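Local coordinates for protein soluble lytic murein transglycosylase (Escherichia coli, PDB 1QSA) that cleaves the glycosidic bonds between N-acetylmuramic acid and N-acetylglucosamine in peptidoglycan, leaving a 1,6-anhydro bond in the muramic acid residue, at residues A475-A480 / V588-A593. Numbering follows the deposited sequence.
Sequences ARQESA and VKNVLA. With SO4 (sulfate ion), chain H.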
ATOM      1  N   ALA A 475      -4.837  11.655 -10.700  1.00  9.31           N
ATOM      2  CA  ALA A 475      -3.736  10.878 -11.278  1.00  9.03           C
ATOM      3  C   ALA A 475      -2.513  10.834 -10.351  1.00  9.58           C
ATOM      4  O   ALA A 475      -1.886   9.784 -10.172  1.00  8.30           O
ATOM      5  CB  ALA A 475      -3.354  11.451 -12.636  1.00 10.09           C
ATOM      6  N   ARG A 476      -2.186  11.979  -9.745  1.00 10.29           N
ATOM      7  CA  ARG A 476      -1.049  12.067  -8.831  1.00  9.26           C
ATOM      8  C   ARG A 476      -1.239  11.102  -7.657  1.00  9.24           C
ATOM      9  O   ARG A 476      -0.322  10.369  -7.286  1.00 10.06           O
ATOM     10  CB  ARG A 476      -0.893  13.511  -8.336  1.00 10.46           C
ATOM     11  CG  ARG A 476       0.063  13.686  -7.146  1.00 12.66           C
ATOM     12  CD  ARG A 476       1.493  13.300  -7.485  1.00 15.67           C
ATOM     13  NE  ARG A 476       2.398  13.558  -6.362  1.00 13.02           N
ATOM     14  CZ  ARG A 476       2.519  12.784  -5.292  1.00 14.93           C
ATOM     15  NH1 ARG A 476       1.817  11.658  -5.198  1.00 17.13           N
ATOM     16  NH2 ARG A 476       3.390  13.109  -4.335  1.00 14.54           N
ATOM     17  N   GLN A 477      -2.455  11.064  -7.115  1.00  8.41           N
ATOM     18  CA  GLN A 477      -2.760  10.175  -6.004  1.00  9.02           C
ATOM     19  C   GLN A 477      -2.705   8.715  -6.437  1.00 10.12           C
ATOM     20  O   GLN A 477      -2.135   7.876  -5.734  1.00 10.06           O
ATOM     21  CB  GLN A 477      -4.151  10.486  -5.435  1.00  9.52           C
ATOM     22  CG  GLN A 477      -4.754   9.371  -4.565  1.00  9.68           C
ATOM     23  CD  GLN A 477      -3.970   9.105  -3.299  1.00 10.88           C
ATOM     24  OE1 GLN A 477      -3.361  10.006  -2.727  1.00 13.19           O
ATOM     25  NE2 GLN A 477      -3.973   7.855  -2.853  1.00 13.32           N
ATOM     26  N   GLU A 478      -3.270   8.432  -7.607  1.00  8.78           N
ATOM     27  CA  GLU A 478      -3.347   7.055  -8.100  1.00  9.69           C
ATOM     28  C   GLU A 478      -2.028   6.391  -8.486  1.00 10.31           C
ATOM     29  O   GLU A 478      -1.716   5.278  -8.031  1.00  9.85           O
ATOM     30  CB  GLU A 478      -4.305   6.973  -9.309  1.00  9.28           C
ATOM     31  CG  GLU A 478      -5.786   7.248  -8.989  1.00  9.73           C
ATOM     32  CD  GLU A 478      -6.431   6.160  -8.134  1.00 11.03           C
ATOM     33  OE1 GLU A 478      -5.746   5.180  -7.768  1.00 12.44           O
ATOM     34  OE2 GLU A 478      -7.646   6.277  -7.843  1.00  9.63           O
ATOM     35  N   SER A 479      -1.220   7.099  -9.272  1.00 10.01           N
ATOM     36  CA  SER A 479       0.013   6.515  -9.808  1.00  8.69           C
ATOM     37  C   SER A 479       1.334   7.179  -9.463  1.00 10.32           C
ATOM     38  O   SER A 479       2.392   6.656  -9.852  1.00  9.44           O
ATOM     39  CB  SER A 479      -0.089   6.526 -11.330  1.00  8.68           C
ATOM     40  OG  SER A 479      -0.090   7.872 -11.785  1.00  9.89           O
ATOM     41  N   ALA A 480       1.284   8.332  -8.801  1.00  9.84           N
ATOM     42  CA  ALA A 480       2.498   9.093  -8.496  1.00  9.48           C
ATOM     43  C   ALA A 480       3.239   9.362  -9.822  1.00 10.40           C
ATOM     44  O   ALA A 480       4.474   9.427  -9.893  1.00 10.50           O
ATOM     45  CB  ALA A 480       3.392   8.373  -7.471  1.00  9.90           C
ATOM     46  N   VAL A 588      -9.609  10.835  -0.195  1.00  8.53           N
ATOM     47  CA  VAL A 588     -10.325  12.096  -0.384  1.00 10.27           C
ATOM     48  C   VAL A 588      -9.511  13.270   0.166  1.00  9.59           C
ATOM     49  O   VAL A 588      -9.372  14.292  -0.503  1.00 10.17           O
ATOM     50  CB  VAL A 588     -11.734  12.033   0.240  1.00 10.32           C
ATOM     51  CG1 VAL A 588     -12.418  13.383   0.154  1.00 10.53           C
ATOM     52  CG2 VAL A 588     -12.561  10.989  -0.514  1.00  9.29           C
ATOM     53  N   LYS A 589      -8.948  13.094   1.358  1.00 10.22           N
ATOM     54  CA  LYS A 589      -8.121  14.134   1.970  1.00  7.83           C
ATOM     55  C   LYS A 589      -6.931  14.462   1.072  1.00  9.79           C
ATOM     56  O   LYS A 589      -6.646  15.629   0.805  1.00 10.76           O
ATOM     57  CB  LYS A 589      -7.635  13.680   3.345  1.00  7.98           C
ATOM     58  CG  LYS A 589      -8.749  13.617   4.385  1.00  8.67           C
ATOM     59  CD  LYS A 589      -8.213  13.142   5.713  1.00  9.30           C
ATOM     60  CE  LYS A 589      -9.308  13.124   6.773  1.00 10.55           C
ATOM     61  NZ  LYS A 589      -8.770  12.544   8.063  1.00 12.91           N
ATOM     62  N   ASN A 590      -6.246  13.430   0.596  1.00  9.37           N
ATOM     63  CA  ASN A 590      -5.103  13.642  -0.286  1.00  9.47           C
ATOM     64  C   ASN A 590      -5.501  14.361  -1.576  1.00  8.89           C
ATOM     65  O   ASN A 590      -4.886  15.340  -1.967  1.00  8.98           O
ATOM     66  CB  ASN A 590      -4.452  12.305  -0.669  1.00  9.60           C
ATOM     67  CG  ASN A 590      -3.602  11.724   0.439  1.00 12.73           C
ATOM     68  OD1 ASN A 590      -3.321  12.384   1.451  1.00 14.25           O
ATOM     69  ND2 ASN A 590      -3.158  10.488   0.243  1.00 11.75           N
ATOM     70  N   VAL A 591      -6.537  13.866  -2.240  1.00  8.81           N
ATOM     71  CA  VAL A 591      -6.932  14.456  -3.516  1.00  8.59           C
ATOM     72  C   VAL A 591      -7.315  15.937  -3.397  1.00  9.10           C
ATOM     73  O   VAL A 591      -6.927  16.749  -4.243  1.00  9.31           O
ATOM     74  CB  VAL A 591      -8.031  13.610  -4.204  1.00  9.17           C
ATOM     75  CG1 VAL A 591      -8.578  14.337  -5.437  1.00  9.37           C
ATOM     76  CG2 VAL A 591      -7.456  12.234  -4.599  1.00  9.87           C
ATOM     77  N   LEU A 592      -8.028  16.294  -2.326  1.00  8.62           N
ATOM     78  CA  LEU A 592      -8.409  17.688  -2.107  1.00  9.02           C
ATOM     79  C   LEU A 592      -7.165  18.548  -1.837  1.00  9.08           C
ATOM     80  O   LEU A 592      -7.048  19.642  -2.402  1.00 10.37           O
ATOM     81  CB  LEU A 592      -9.417  17.811  -0.961  1.00 10.53           C
ATOM     82  CG  LEU A 592     -10.772  17.137  -1.237  1.00 14.12           C
ATOM     83  CD1 LEU A 592     -11.624  17.217   0.027  1.00 15.10           C
ATOM     84  CD2 LEU A 592     -11.486  17.754  -2.414  1.00 15.37           C
ATOM     85  N   ALA A 593      -6.215  18.040  -1.043  1.00  9.09           N
ATOM     86  CA  ALA A 593      -4.984  18.785  -0.785  1.00  9.64           C
ATOM     87  C   ALA A 593      -4.178  18.929  -2.089  1.00  9.66           C
ATOM     88  O   ALA A 593      -3.695  20.030  -2.413  1.00 10.00           O
ATOM     89  CB  ALA A 593      -4.146  18.082   0.281  1.00 10.13           C
TER
HETATM   90  S   SO4 H 707       3.244  11.250  -1.343  1.00 61.16           S
HETATM   91  O1  SO4 H 707       2.308  12.370  -1.125  1.00 61.59           O
HETATM   92  O2  SO4 H 707       2.929  10.154  -0.409  1.00 61.52           O
HETATM   93  O3  SO4 H 707       3.110  10.767  -2.728  1.00 61.29           O
HETATM   94  O4  SO4 H 707       4.620  11.717  -1.114  1.00 61.24           O
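Gln-477 lays its aliphatic stem across Val-591 and its amide against Asn-590, and these three residues carry all the contact between 475-480 and 588-593. Methyl CG2 of Val-591 sits 3.8 Å from CB of Gln-477 and 3.9 Å from CG of Gln-477, the two side chains crossing at about a right angle. Beyond this apolar step the chain bends at chi2 (64°), which turns the amide toward Asn-590. Asn-590 ND2 then donates to Gln-477 OE1 over 3.0 Å. The bond is somewhat bent (145° at the hydrogen), and the donor is tilted out of the carbonyl plane, the two amides being turned 33° apart; OE1 of Gln-477 also rests 3.3 Å from CB of Asn-590. Cutting Gln-477 back to an alanine is likely to leave the Asn-590 amide without this acceptor, freer to turn, and to strip the CG half of the packing on the Val-591 methyl. Helices 468-479 and 582-601 also meet through Tyr-587 and Tyr-594, which touch the Gln-477 side chain, and through Tyr-594 and Tyr-598 against Arg-476.

One residue back, Arg-476 presents an edge of its guanidinium to a sulfate, with NH1 and NH2 of Arg-476 each 2.9 Å from sulfate O3. Both bonds thus converge on a single oxygen, and Arg-448 binds the same ion, which probably came from the crystallisation liquor. Arg-476 NE is held by the carbonyl of Arg-448, fixing the guanidinium's rotation.

Glu-478, the predicted catalytic acid, follows directly on the helix; its OE2 is hydrogen-bonded to Tyr-587, so helix 582-601 reaches the predicted active-site residue as well as the Gln-477 amide. Helix 468-479 carries this predicted catalytic glutamate near its C-terminal end, as in the lysozyme-like fold of the Slt-type transglycosylase domain.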